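Local coordinates for protein 3-dehydroquinate dehydratase (Thermus thermophilus, PDB 2UYG) that probably catalyses the trans-dehydration of 3-dehydroquinate to 3-dehydroshikimate through an enolate intermediate, the third step of chorismate biosynthesis, at residues V2-G7 and V44-T49; Y82-A87 and S113-A118; L68-N73 and R89-P94; L72-L77 and V95-L100. All coordinates share one frame; numbering follows the deposited sequence.

Interactions 1 and 4 pair strands of the parallel sheet, interaction 3 docks the loop leading to strand 95-99 on strand 69-73, and interaction 2 packs helix 82-89 against the loop before the last strand. Interaction 4 is fully buried near the centre of the chain and carries predicted substrate-site and catalytic positions; interaction 1 pairs the outermost strand 44-48 with strand 2-6 and is partly exposed along that strand. Interactions 3 and 4 share L72 and N73: the first is partly buried, with one backbone bond and apolar packing, while the second adds the polar N73, E97 and H99. Interaction 2 is apolar across its segments, yet S113 and T115 hydrogen-bond the carboxylate of E97.

Interaction 1: residues V2-G7 and V44-T49; sequences VLILNG and VVFRQT
I4 lies against F46 on one face of two parallel neighbouring strands, 2-6 and 44-48, whose short axes run 4.6 Å apart at 15°. Followed outward, I4 CB sits 3.9 Å from F46 CD1. Its CG2 branch, anti to the backbone N, reaches the same ring carbon at 3.6 Å and also touches CE1. The other branch runs through CG1, near the carbonyl O of V45, to CD1, which ends 4.2 Å from V44 CB. C33 of helix 26-39 meets I4 on this face too, and L26 and E30 of that helix touch F46. On the other face, L3 CD2 packs 3.8 Å from V45 CG1 and against CD of R47, whose extended chain crosses L3 at about a right angle.

Between the faces, the backbones are stitched in parallel fashion: V45 N to V2 O, I4 N to V45 O, R47 N to I4 O and T49 N to N6 O, with a weak bond from N6 N to R47 O. At the end of strand 44-48, Q48 bends at its second torsion (chi2 -93°) and gives NE2 to G7 O, just past strand 2-6, at 2.9 Å, nearly straight at 171° but arriving from above the carbonyl plane. L55 and V59 of helix 52-61 pack on L5. The pairing closes the right-handed beta-alpha-beta unit of strand 2-6, helix 26-39 and strand 44-48, at one edge of the flavodoxin-like type II dehydroquinase fold.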
loop_
_atom_site.group_PDB
_atom_site.type_symbol
_atom_site.label_atom_id
_atom_site.label_comp_id
_atom_site.label_asym_id
_atom_site.label_seq_id
_atom_site.Cartn_x
_atom_site.Cartn_y
_atom_site.Cartn_z
ATOM N N VAL A 2 23.798 13.387 33.378
ATOM C CA VAL A 2 23.090 13.022 32.133
ATOM C C VAL A 2 23.947 13.141 30.869
ATOM O O VAL A 2 24.611 14.095 30.714
ATOM C CB VAL A 2 21.725 13.693 32.006
ATOM C CG1 VAL A 2 21.653 14.824 32.863
ATOM C CG2 VAL A 2 21.417 14.188 30.594
ATOM N N LEU A 3 23.822 12.171 29.961
ATOM C CA LEU A 3 24.568 12.126 28.721
ATOM C C LEU A 3 23.633 12.567 27.604
ATOM O O LEU A 3 22.552 12.003 27.486
ATOM C CB LEU A 3 25.032 10.664 28.404
ATOM C CG LEU A 3 26.369 10.167 27.835
ATOM C CD1 LEU A 3 26.272 8.809 27.018
ATOM C CD2 LEU A 3 27.352 11.107 27.136
ATOM N N ILE A 4 24.110 13.487 26.778
ATOM C CA ILE A 4 23.414 14.092 25.653
ATOM C C ILE A 4 24.177 13.628 24.416
ATOM O O ILE A 4 25.314 13.907 24.313
ATOM C CB ILE A 4 23.450 15.654 25.696
ATOM C CG1 ILE A 4 22.860 16.151 27.019
ATOM C CG2 ILE A 4 22.690 16.270 24.531
ATOM C CD1 ILE A 4 22.815 17.643 27.103
ATOM N N LEU A 5 23.552 12.841 23.554
ATOM C CA LEU A 5 24.216 12.187 22.424
ATOM C C LEU A 5 23.542 12.609 21.202
ATOM O O LEU A 5 22.316 12.574 21.180
ATOM C CB LEU A 5 24.071 10.682 22.467
ATOM C CG LEU A 5 24.606 10.067 23.730
ATOM C CD1 LEU A 5 24.417 8.540 23.741
ATOM C CD2 LEU A 5 26.010 10.462 23.939
ATOM N N ASN A 6 24.349 12.880 20.162
ATOM C CA ASN A 6 23.940 13.452 18.912
ATOM C C ASN A 6 24.527 12.661 17.744
ATOM O O ASN A 6 25.695 12.342 17.767
ATOM C CB ASN A 6 24.422 14.877 18.809
ATOM C CG ASN A 6 23.926 15.722 19.905
ATOM O OD1 ASN A 6 24.665 15.985 20.878
ATOM N ND2 ASN A 6 22.677 16.217 19.767
ATOM N N GLY A 7 23.678 12.431 16.704
ATOM C CA GLY A 7 23.922 11.621 15.560
ATOM C C GLY A 7 24.508 12.485 14.430
ATOM O O GLY A 7 24.881 13.697 14.563
ATOM N N VAL A 44 26.031 17.752 33.035
ATOM C CA VAL A 44 25.911 17.245 31.654
ATOM C C VAL A 44 27.215 16.911 30.946
ATOM O O VAL A 44 28.198 17.594 31.069
ATOM C CB VAL A 44 25.004 18.184 30.682
ATOM C CG1 VAL A 44 23.786 18.709 31.345
ATOM C CG2 VAL A 44 25.697 19.287 30.193
ATOM N N VAL A 45 27.137 15.906 30.069
ATOM C CA VAL A 45 28.187 15.631 29.089
ATOM C C VAL A 45 27.537 15.414 27.757
ATOM O O VAL A 45 26.510 14.681 27.614
ATOM C CB VAL A 45 29.006 14.390 29.513
ATOM C CG1 VAL A 45 28.106 13.442 30.037
ATOM C CG2 VAL A 45 29.778 13.749 28.405
ATOM N N PHE A 46 28.182 15.980 26.779
ATOM C CA PHE A 46 27.605 16.192 25.474
ATOM C C PHE A 46 28.538 15.593 24.449
ATOM O O PHE A 46 29.679 15.942 24.432
ATOM C CB PHE A 46 27.528 17.726 25.237
ATOM C CG PHE A 46 26.723 18.141 24.005
ATOM C CD1 PHE A 46 25.454 18.586 24.133
ATOM C CD2 PHE A 46 27.313 18.162 22.749
ATOM C CE1 PHE A 46 24.735 18.991 23.056
ATOM C CE2 PHE A 46 26.595 18.554 21.634
ATOM C CZ PHE A 46 25.302 18.975 21.789
ATOM N N ARG A 47 28.032 14.748 23.559
ATOM C CA ARG A 47 28.840 14.080 22.556
ATOM C C ARG A 47 28.023 13.976 21.190
ATOM O O ARG A 47 26.723 13.978 21.149
ATOM C CB ARG A 47 29.250 12.719 23.039
ATOM C CG ARG A 47 30.078 12.643 24.320
ATOM C CD ARG A 47 30.332 11.239 24.945
ATOM N NE ARG A 47 31.371 11.270 26.027
ATOM C CZ ARG A 47 32.134 12.398 26.498
ATOM N NH1 ARG A 47 31.964 13.684 26.128
ATOM N NH2 ARG A 47 33.073 12.259 27.404
ATOM N N GLN A 48 28.770 13.970 20.098
ATOM C CA GLN A 48 28.264 13.841 18.766
ATOM C C GLN A 48 29.190 12.936 17.933
ATOM O O GLN A 48 30.411 12.987 18.132
ATOM C CB GLN A 48 28.241 15.211 18.099
ATOM C CG GLN A 48 27.465 15.191 16.709
ATOM C CD GLN A 48 28.321 14.965 15.456
ATOM O OE1 GLN A 48 29.504 15.172 15.458
ATOM N NE2 GLN A 48 27.706 14.439 14.403
ATOM N N THR A 49 28.595 12.143 17.003
ATOM C CA THR A 49 29.309 11.364 15.975
ATOM C C THR A 49 28.471 11.182 14.659
ATOM O O THR A 49 27.253 11.205 14.620
ATOM C CB THR A 49 29.615 9.989 16.580
ATOM O OG1 THR A 49 30.051 9.134 15.583
ATOM C CG2 THR A 49 28.266 9.250 17.005
#

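Interaction 2: residues Y82-A87 and S113-A118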
loop_
_atom_site.group_PDB
_atom_site.type_symbol
_atom_site.label_atom_id
_atom_site.label_comp_id
_atom_site.label_asym_id
_atom_site.label_seq_id
_atom_site.Cartn_x
_atom_site.Cartn_y
_atom_site.Cartn_z
ATOM N N TYR A 82 17.248 0.559 13.338
ATOM C CA TYR A 82 16.771 -0.382 14.264
ATOM C C TYR A 82 17.905 -0.888 15.123
ATOM O O TYR A 82 17.660 -1.373 16.221
ATOM C CB TYR A 82 16.015 -1.538 13.522
ATOM C CG TYR A 82 14.715 -1.139 12.770
ATOM C CD1 TYR A 82 14.651 -1.180 11.377
ATOM C CD2 TYR A 82 13.541 -0.798 13.463
ATOM C CE1 TYR A 82 13.455 -0.923 10.685
ATOM C CE2 TYR A 82 12.353 -0.439 12.779
ATOM C CZ TYR A 82 12.335 -0.530 11.401
ATOM O OH TYR A 82 11.221 -0.198 10.679
ATOM N N ALA A 83 19.147 -0.640 14.780
ATOM C CA ALA A 83 20.211 -1.058 15.670
ATOM C C ALA A 83 20.316 -0.144 16.838
ATOM O O ALA A 83 20.521 -0.598 18.011
ATOM C CB ALA A 83 21.529 -1.320 14.931
ATOM N N LEU A 84 20.023 1.127 16.610
ATOM C CA LEU A 84 20.001 2.099 17.674
ATOM C C LEU A 84 18.819 1.916 18.635
ATOM O O LEU A 84 18.947 2.043 19.866
ATOM C CB LEU A 84 19.948 3.458 17.082
ATOM C CG LEU A 84 20.731 4.624 17.642
ATOM C CD1 LEU A 84 19.922 5.874 17.408
ATOM C CD2 LEU A 84 21.315 4.500 19.046
ATOM N N LEU A 85 17.666 1.601 18.069
ATOM C CA LEU A 85 16.535 1.178 18.920
ATOM C C LEU A 85 16.944 0.044 19.827
ATOM O O LEU A 85 16.601 0.031 20.941
ATOM C CB LEU A 85 15.417 0.593 18.049
ATOM C CG LEU A 85 13.968 0.498 18.452
ATOM C CD1 LEU A 85 13.257 -0.755 17.807
ATOM C CD2 LEU A 85 13.580 0.786 19.895
ATOM N N ASP A 86 17.558 -0.984 19.281
ATOM C CA ASP A 86 17.830 -2.154 20.107
ATOM C C ASP A 86 18.846 -1.756 21.214
ATOM O O ASP A 86 18.793 -2.262 22.320
ATOM C CB ASP A 86 18.359 -3.323 19.258
ATOM C CG ASP A 86 17.279 -4.218 18.731
ATOM O OD1 ASP A 86 16.101 -4.004 19.090
ATOM O OD2 ASP A 86 17.480 -5.207 17.911
ATOM N N ALA A 87 19.761 -0.855 20.878
ATOM C CA ALA A 87 20.746 -0.366 21.840
ATOM C C ALA A 87 20.003 0.268 22.991
ATOM O O ALA A 87 20.315 -0.046 24.121
ATOM C CB ALA A 87 21.645 0.622 21.247
ATOM N N SER A 113 9.709 7.649 13.396
ATOM C CA SER A 113 10.903 7.517 14.209
ATOM C C SER A 113 10.959 6.105 14.706
ATOM O O SER A 113 10.087 5.691 15.507
ATOM C CB SER A 113 10.963 8.409 15.408
ATOM O OG SER A 113 11.991 7.842 16.287
ATOM N N VAL A 114 11.999 5.367 14.298
ATOM C CA VAL A 114 12.163 4.039 14.802
ATOM C C VAL A 114 12.699 3.902 16.150
ATOM O O VAL A 114 12.606 2.800 16.687
ATOM C CB VAL A 114 12.975 3.110 13.898
ATOM C CG1 VAL A 114 12.568 3.268 12.421
ATOM C CG2 VAL A 114 14.507 3.109 14.166
ATOM N N THR A 115 13.312 4.931 16.696
ATOM C CA THR A 115 13.795 4.891 18.088
ATOM C C THR A 115 12.781 5.298 19.091
ATOM O O THR A 115 12.875 4.885 20.244
ATOM C CB THR A 115 14.984 5.792 18.339
ATOM O OG1 THR A 115 14.718 7.073 17.771
ATOM C CG2 THR A 115 16.251 5.241 17.652
ATOM N N ALA A 116 11.762 6.074 18.668
ATOM C CA ALA A 116 10.887 6.723 19.662
ATOM C C ALA A 116 10.090 5.729 20.516
ATOM O O ALA A 116 9.859 6.034 21.706
ATOM C CB ALA A 116 9.950 7.868 19.012
ATOM N N PRO A 117 9.671 4.569 19.974
ATOM C CA PRO A 117 8.955 3.575 20.787
ATOM C C PRO A 117 9.652 3.158 22.052
ATOM O O PRO A 117 8.911 2.769 22.958
ATOM C CB PRO A 117 8.740 2.376 19.829
ATOM C CG PRO A 117 8.705 3.032 18.456
ATOM C CD PRO A 117 9.667 4.191 18.552
ATOM N N ALA A 118 10.985 3.216 22.118
ATOM C CA ALA A 118 11.687 2.797 23.297
ATOM C C ALA A 118 12.117 3.911 24.227
ATOM O O ALA A 118 12.684 3.615 25.224
ATOM C CB ALA A 118 12.901 1.971 22.899
#
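The ring of Y82 and the side chain of V114 cross at about a right angle. V114 CG1 makes an off-centre CH-pi contact, 4.2 Å from the ring centroid of Y82, and its nearest ring atom is CE2. L85 meets the loop at two points: its CG rests 3.2 Å from V114 O, while CD2 lies against A118 CB at a spacing of 3.3 Å that is doubtfully short. The anti placement of L85 CG relative to its backbone N (chi1 -158°) brings CG close to V114 O and sends CD2 to A118. Beside it, T115 CG2 packs 3.7 Å from L84 CD1.

In the next shell, S113 OG accepts from A116 N at 3.0 Å, an ST motif that shapes the turn. S113 and T115 also hydrogen-bond the carboxylate of E97 through their hydroxyls. An alanine at Y82 would strip V114 CG1 of its aromatic partner and would probably leave a gap beside the loop, while also removing the ring stacked on F109 of a second subunit.

D86, a predicted substrate-binding residue, points away from this loop and forms a salt bridge with R110 of that second subunit. Helix 82-89 is thus wedged between the loop joining strands 95-99 and 121-124, helix 52-61, which touches A83, L84 and A87, and the neighbouring subunit.

Interaction 3: residues L68-N73 and R89-P94; sequences LAIVLN and RAQPLP
I70 and L93 each hold their first side-chain branch anti to their own carbonyl carbon, I70 CG1 at chi1 -65° and L93 CG at -60°, and the two chains then meet at about a right angle, with I70 CD1 4.0 Å from L93 CD1. The same L93 methyl also lies near the backbone N of A69, and its twin CD2 rests close to L68 O. Q91 comes in obliquely, its OE1 brushing I70 CD1.

P94 fits its ring against the start of the strand. Its CG packs 3.8 Å from A69 CB, and its CD lies 3.4 Å from L68 O. Beyond the ring, P94 O accepts the backbone N of I70 at 3.0 Å in a nearly straight bond (171°), and A69 CA adds a CA-H...O contact to the same oxygen. Here the loop leaving helix 82-89 meets the beginning of strand 69-73 at about a right angle, and P94 O makes the first bond before strand 95-99 begins.

The loop is braced from within by Q91. Bent back over its own backbone, its amide accepts from L93 N through OE1 at 3.0 Å, the donor standing above the carbonyl plane, and donates through NE2 to L93 O at 3.1 Å. NE2 also bonds I88 O, fastening the loop to the helix end.

The chemistry is therefore divided: one backbone bond sets where the loop joins the strand, apolar branches fill the angle between them, and a single amide pairs with both the N-H and the C=O of L93 while its oxygen lies near the I70 methyl.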
loop_
_atom_site.group_PDB
_atom_site.type_symbol
_atom_site.label_atom_id
_atom_site.label_comp_id
_atom_site.label_asym_id
_atom_site.label_seq_id
_atom_site.Cartn_x
_atom_site.Cartn_y
_atom_site.Cartn_z
ATOM N N LEU A 68 22.758 8.736 34.637
ATOM C CA LEU A 68 21.400 8.381 35.130
ATOM C C LEU A 68 20.293 8.450 34.083
ATOM O O LEU A 68 19.235 7.913 34.278
ATOM C CB LEU A 68 21.074 9.276 36.309
ATOM C CG LEU A 68 19.791 9.934 36.918
ATOM C CD1 LEU A 68 20.453 10.717 38.174
ATOM C CD2 LEU A 68 18.753 10.954 36.106
ATOM N N ALA A 69 20.604 9.023 32.937
ATOM C CA ALA A 69 19.647 9.319 31.868
ATOM C C ALA A 69 20.416 9.774 30.599
ATOM O O ALA A 69 21.505 10.328 30.714
ATOM C CB ALA A 69 18.648 10.476 32.343
ATOM N N ILE A 70 19.845 9.533 29.431
ATOM C CA ILE A 70 20.420 9.947 28.144
ATOM C C ILE A 70 19.426 10.780 27.399
ATOM O O ILE A 70 18.251 10.466 27.391
ATOM C CB ILE A 70 20.730 8.705 27.281
ATOM C CG1 ILE A 70 21.830 7.818 27.920
ATOM C CG2 ILE A 70 21.143 9.096 25.886
ATOM C CD1 ILE A 70 21.635 6.387 27.541
ATOM N N VAL A 71 19.908 11.852 26.765
ATOM C CA VAL A 71 19.110 12.668 25.892
ATOM C C VAL A 71 19.712 12.407 24.518
ATOM O O VAL A 71 20.908 12.631 24.370
ATOM C CB VAL A 71 19.216 14.150 26.327
ATOM C CG1 VAL A 71 18.574 15.053 25.353
ATOM C CG2 VAL A 71 18.628 14.347 27.732
ATOM N N LEU A 72 18.867 12.078 23.518
ATOM C CA LEU A 72 19.296 11.487 22.298
ATOM C C LEU A 72 18.637 12.069 21.088
ATOM O O LEU A 72 17.433 12.004 20.958
ATOM C CB LEU A 72 18.949 9.973 22.362
ATOM C CG LEU A 72 19.231 9.169 21.117
ATOM C CD1 LEU A 72 20.711 9.203 20.936
ATOM C CD2 LEU A 72 18.787 7.647 21.298
ATOM N N ASN A 73 19.450 12.600 20.176
ATOM C CA ASN A 73 19.037 13.155 18.920
ATOM C C ASN A 73 19.802 12.321 17.892
ATOM O O ASN A 73 21.012 12.624 17.604
ATOM C CB ASN A 73 19.411 14.639 18.760
ATOM C CG ASN A 73 18.951 15.202 17.400
ATOM O OD1 ASN A 73 18.585 14.439 16.532
ATOM N ND2 ASN A 73 18.887 16.520 17.262
ATOM N N ARG A 89 16.983 -0.204 24.083
ATOM C CA ARG A 89 16.210 -1.216 24.799
ATOM C C ARG A 89 17.127 -2.107 25.639
ATOM O O ARG A 89 16.689 -2.663 26.639
ATOM C CB ARG A 89 15.396 -2.131 23.849
ATOM C CG ARG A 89 13.984 -1.597 23.396
ATOM C CD ARG A 89 12.824 -2.118 24.289
ATOM N NE ARG A 89 12.500 -1.293 25.514
ATOM C CZ ARG A 89 12.945 -1.514 26.795
ATOM N NH1 ARG A 89 12.555 -0.690 27.790
ATOM N NH2 ARG A 89 13.800 -2.513 27.090
ATOM N N ALA A 90 18.406 -2.210 25.260
ATOM C CA ALA A 90 19.288 -3.202 25.848
ATOM C C ALA A 90 19.946 -2.690 27.074
ATOM O O ALA A 90 20.755 -3.412 27.581
ATOM C CB ALA A 90 20.347 -3.632 24.864
ATOM N N GLN A 91 19.613 -1.459 27.519
ATOM C CA GLN A 91 20.235 -0.757 28.638
ATOM C C GLN A 91 19.197 -0.092 29.560
ATOM O O GLN A 91 18.071 0.153 29.164
ATOM C CB GLN A 91 21.283 0.250 28.110
ATOM C CG GLN A 91 20.875 1.439 27.227
ATOM C CD GLN A 91 20.171 2.457 28.019
ATOM O OE1 GLN A 91 20.730 2.930 29.008
ATOM N NE2 GLN A 91 18.875 2.727 27.691
ATOM N N PRO A 92 19.535 0.136 30.820
ATOM C CA PRO A 92 18.516 0.468 31.823
ATOM C C PRO A 92 18.081 1.976 31.974
ATOM O O PRO A 92 17.060 2.289 32.617
ATOM C CB PRO A 92 19.155 -0.120 33.101
ATOM C CG PRO A 92 20.585 0.245 32.964
ATOM C CD PRO A 92 20.876 0.027 31.434
ATOM N N LEU A 93 18.794 2.883 31.330
ATOM C CA LEU A 93 18.609 4.281 31.546
ATOM C C LEU A 93 17.372 4.804 30.770
ATOM O O LEU A 93 17.008 4.294 29.685
ATOM C CB LEU A 93 19.867 5.048 31.121
ATOM C CG LEU A 93 21.231 4.778 31.780
ATOM C CD1 LEU A 93 22.193 5.861 31.417
ATOM C CD2 LEU A 93 21.209 4.549 33.313
ATOM N N PRO A 94 16.687 5.753 31.347
ATOM C CA PRO A 94 15.662 6.487 30.602
ATOM C C PRO A 94 16.295 7.255 29.446
ATOM O O PRO A 94 17.284 7.949 29.694
ATOM C CB PRO A 94 15.169 7.522 31.620
ATOM C CG PRO A 94 16.198 7.550 32.635
ATOM C CD PRO A 94 16.739 6.155 32.754
#

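Interaction 4: residues L72-L77 and V95-L100; sequences LNPGAL and VVEVHL
The predicted active site lies at the C-terminal ends of strands 69-73 and 95-99, where N73, a probable substrate binder, lies beside H99, the likely proton donor; L100, another predicted substrate binder, follows H99 in the chain. N73 lies alongside the end of strand 95-99, with CG 3.2 Å from V98 O and OD1 3.8 Å from H99 ND1; its amide is turned 71° from the imidazole plane. With chi1 at 180°, which swings the amide away from the backbone N and toward strand 95-99, its two ends are held: OD1 accepts from G75 N at 2.9 Å, an Asx turn, and ND2 bonds the hydroxyl of Y131. A leucine in place of N73 would probably leave G75 N and Y131 without their mates and let the turn loosen.

H99 NE2 donates to E97 OE1 at 2.6 Å, with the oxygen in the ring plane and using its anti lone pair, which restrains the ring's rotation. Behind the site, L72 N bonds V96 O at 2.8 Å, V98 N bonds L72 O at 2.9 Å, and L72 CB packs on V95 CG1.

These two strands form a beta-alpha-beta unit with helix 82-89, whose I88 touches L72 and V95. Helix 129-140 packs on V96 and V98 from the other face, and strands 2-6 and 121-124 flank the pair.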
loop_
_atom_site.group_PDB
_atom_site.type_symbol
_atom_site.label_atom_id
_atom_site.label_comp_id
_atom_site.label_asym_id
_atom_site.label_seq_id
_atom_site.Cartn_x
_atom_site.Cartn_y
_atom_site.Cartn_z
ATOM N N LEU A 72 18.867 12.078 23.518
ATOM C CA LEU A 72 19.296 11.487 22.298
ATOM C C LEU A 72 18.637 12.069 21.088
ATOM O O LEU A 72 17.433 12.004 20.958
ATOM C CB LEU A 72 18.949 9.973 22.362
ATOM C CG LEU A 72 19.231 9.169 21.117
ATOM C CD1 LEU A 72 20.711 9.203 20.936
ATOM C CD2 LEU A 72 18.787 7.647 21.298
ATOM N N ASN A 73 19.450 12.600 20.176
ATOM C CA ASN A 73 19.037 13.155 18.920
ATOM C C ASN A 73 19.802 12.321 17.892
ATOM O O ASN A 73 21.012 12.624 17.604
ATOM C CB ASN A 73 19.411 14.639 18.760
ATOM C CG ASN A 73 18.951 15.202 17.400
ATOM O OD1 ASN A 73 18.585 14.439 16.532
ATOM N ND2 ASN A 73 18.887 16.520 17.262
ATOM N N PRO A 74 19.192 11.295 17.343
ATOM C CA PRO A 74 19.955 10.476 16.391
ATOM C C PRO A 74 20.194 11.140 15.022
ATOM O O PRO A 74 20.824 10.524 14.170
ATOM C CB PRO A 74 19.123 9.219 16.291
ATOM C CG PRO A 74 18.018 9.326 17.512
ATOM C CD PRO A 74 17.872 10.739 17.674
ATOM N N GLY A 75 19.655 12.351 14.760
ATOM C CA GLY A 75 19.857 12.910 13.407
ATOM C C GLY A 75 19.058 12.016 12.417
ATOM O O GLY A 75 18.115 11.357 12.854
ATOM N N ALA A 76 19.473 11.868 11.160
ATOM C CA ALA A 76 18.702 11.049 10.218
ATOM C C ALA A 76 18.518 9.509 10.588
ATOM O O ALA A 76 17.610 8.832 10.002
ATOM C CB ALA A 76 19.263 11.148 8.904
ATOM N N LEU A 77 19.365 9.006 11.488
ATOM C CA LEU A 77 19.299 7.623 11.930
ATOM C C LEU A 77 17.966 7.350 12.574
ATOM O O LEU A 77 17.561 6.222 12.658
ATOM C CB LEU A 77 20.395 7.296 12.948
ATOM C CG LEU A 77 21.848 7.327 12.394
ATOM C CD1 LEU A 77 22.876 7.151 13.492
ATOM C CD2 LEU A 77 22.066 6.374 11.273
ATOM N N VAL A 95 15.690 7.183 28.271
ATOM C CA VAL A 95 16.166 7.892 27.117
ATOM C C VAL A 95 15.057 8.887 26.615
ATOM O O VAL A 95 13.900 8.497 26.439
ATOM C CB VAL A 95 16.499 6.922 26.043
ATOM C CG1 VAL A 95 17.017 7.644 24.826
ATOM C CG2 VAL A 95 17.538 5.895 26.505
ATOM N N VAL A 96 15.411 10.162 26.486
ATOM C CA VAL A 96 14.546 11.154 25.934
ATOM C C VAL A 96 15.071 11.516 24.516
ATOM O O VAL A 96 16.212 11.826 24.370
ATOM C CB VAL A 96 14.511 12.448 26.745
ATOM C CG1 VAL A 96 13.471 13.391 26.149
ATOM C CG2 VAL A 96 14.119 12.166 28.253
ATOM N N GLU A 97 14.210 11.404 23.509
ATOM C CA GLU A 97 14.556 11.633 22.111
ATOM C C GLU A 97 14.242 13.092 21.862
ATOM O O GLU A 97 13.189 13.532 22.163
ATOM C CB GLU A 97 13.725 10.734 21.181
ATOM C CG GLU A 97 14.047 10.946 19.744
ATOM C CD GLU A 97 13.383 9.957 18.773
ATOM O OE1 GLU A 97 12.820 10.397 17.707
ATOM O OE2 GLU A 97 13.405 8.772 19.063
ATOM N N VAL A 98 15.152 13.811 21.294
ATOM C CA VAL A 98 15.032 15.242 21.025
ATOM C C VAL A 98 15.327 15.532 19.574
ATOM O O VAL A 98 16.198 14.888 18.950
ATOM C CB VAL A 98 16.047 15.870 22.069
ATOM C CG1 VAL A 98 16.622 17.077 21.681
ATOM C CG2 VAL A 98 15.317 15.996 23.423
ATOM N N HIS A 99 14.621 16.510 18.978
ATOM C CA HIS A 99 14.996 17.006 17.614
ATOM C C HIS A 99 14.785 18.501 17.596
ATOM O O HIS A 99 13.809 18.955 18.167
ATOM C CB HIS A 99 14.126 16.422 16.502
ATOM C CG HIS A 99 13.997 14.953 16.565
ATOM N ND1 HIS A 99 14.862 14.103 15.899
ATOM C CD2 HIS A 99 13.167 14.162 17.285
ATOM C CE1 HIS A 99 14.512 12.859 16.160
ATOM N NE2 HIS A 99 13.493 12.861 17.005
ATOM N N LEU A 100 15.660 19.219 16.919
ATOM C CA LEU A 100 15.591 20.636 16.770
ATOM C C LEU A 100 14.355 21.071 16.013
ATOM O O LEU A 100 13.733 22.049 16.391
ATOM C CB LEU A 100 16.774 21.121 15.947
ATOM C CG LEU A 100 18.120 20.842 16.650
ATOM C CD1 LEU A 100 19.140 20.652 15.554
ATOM C CD2 LEU A 100 18.457 21.960 17.584
#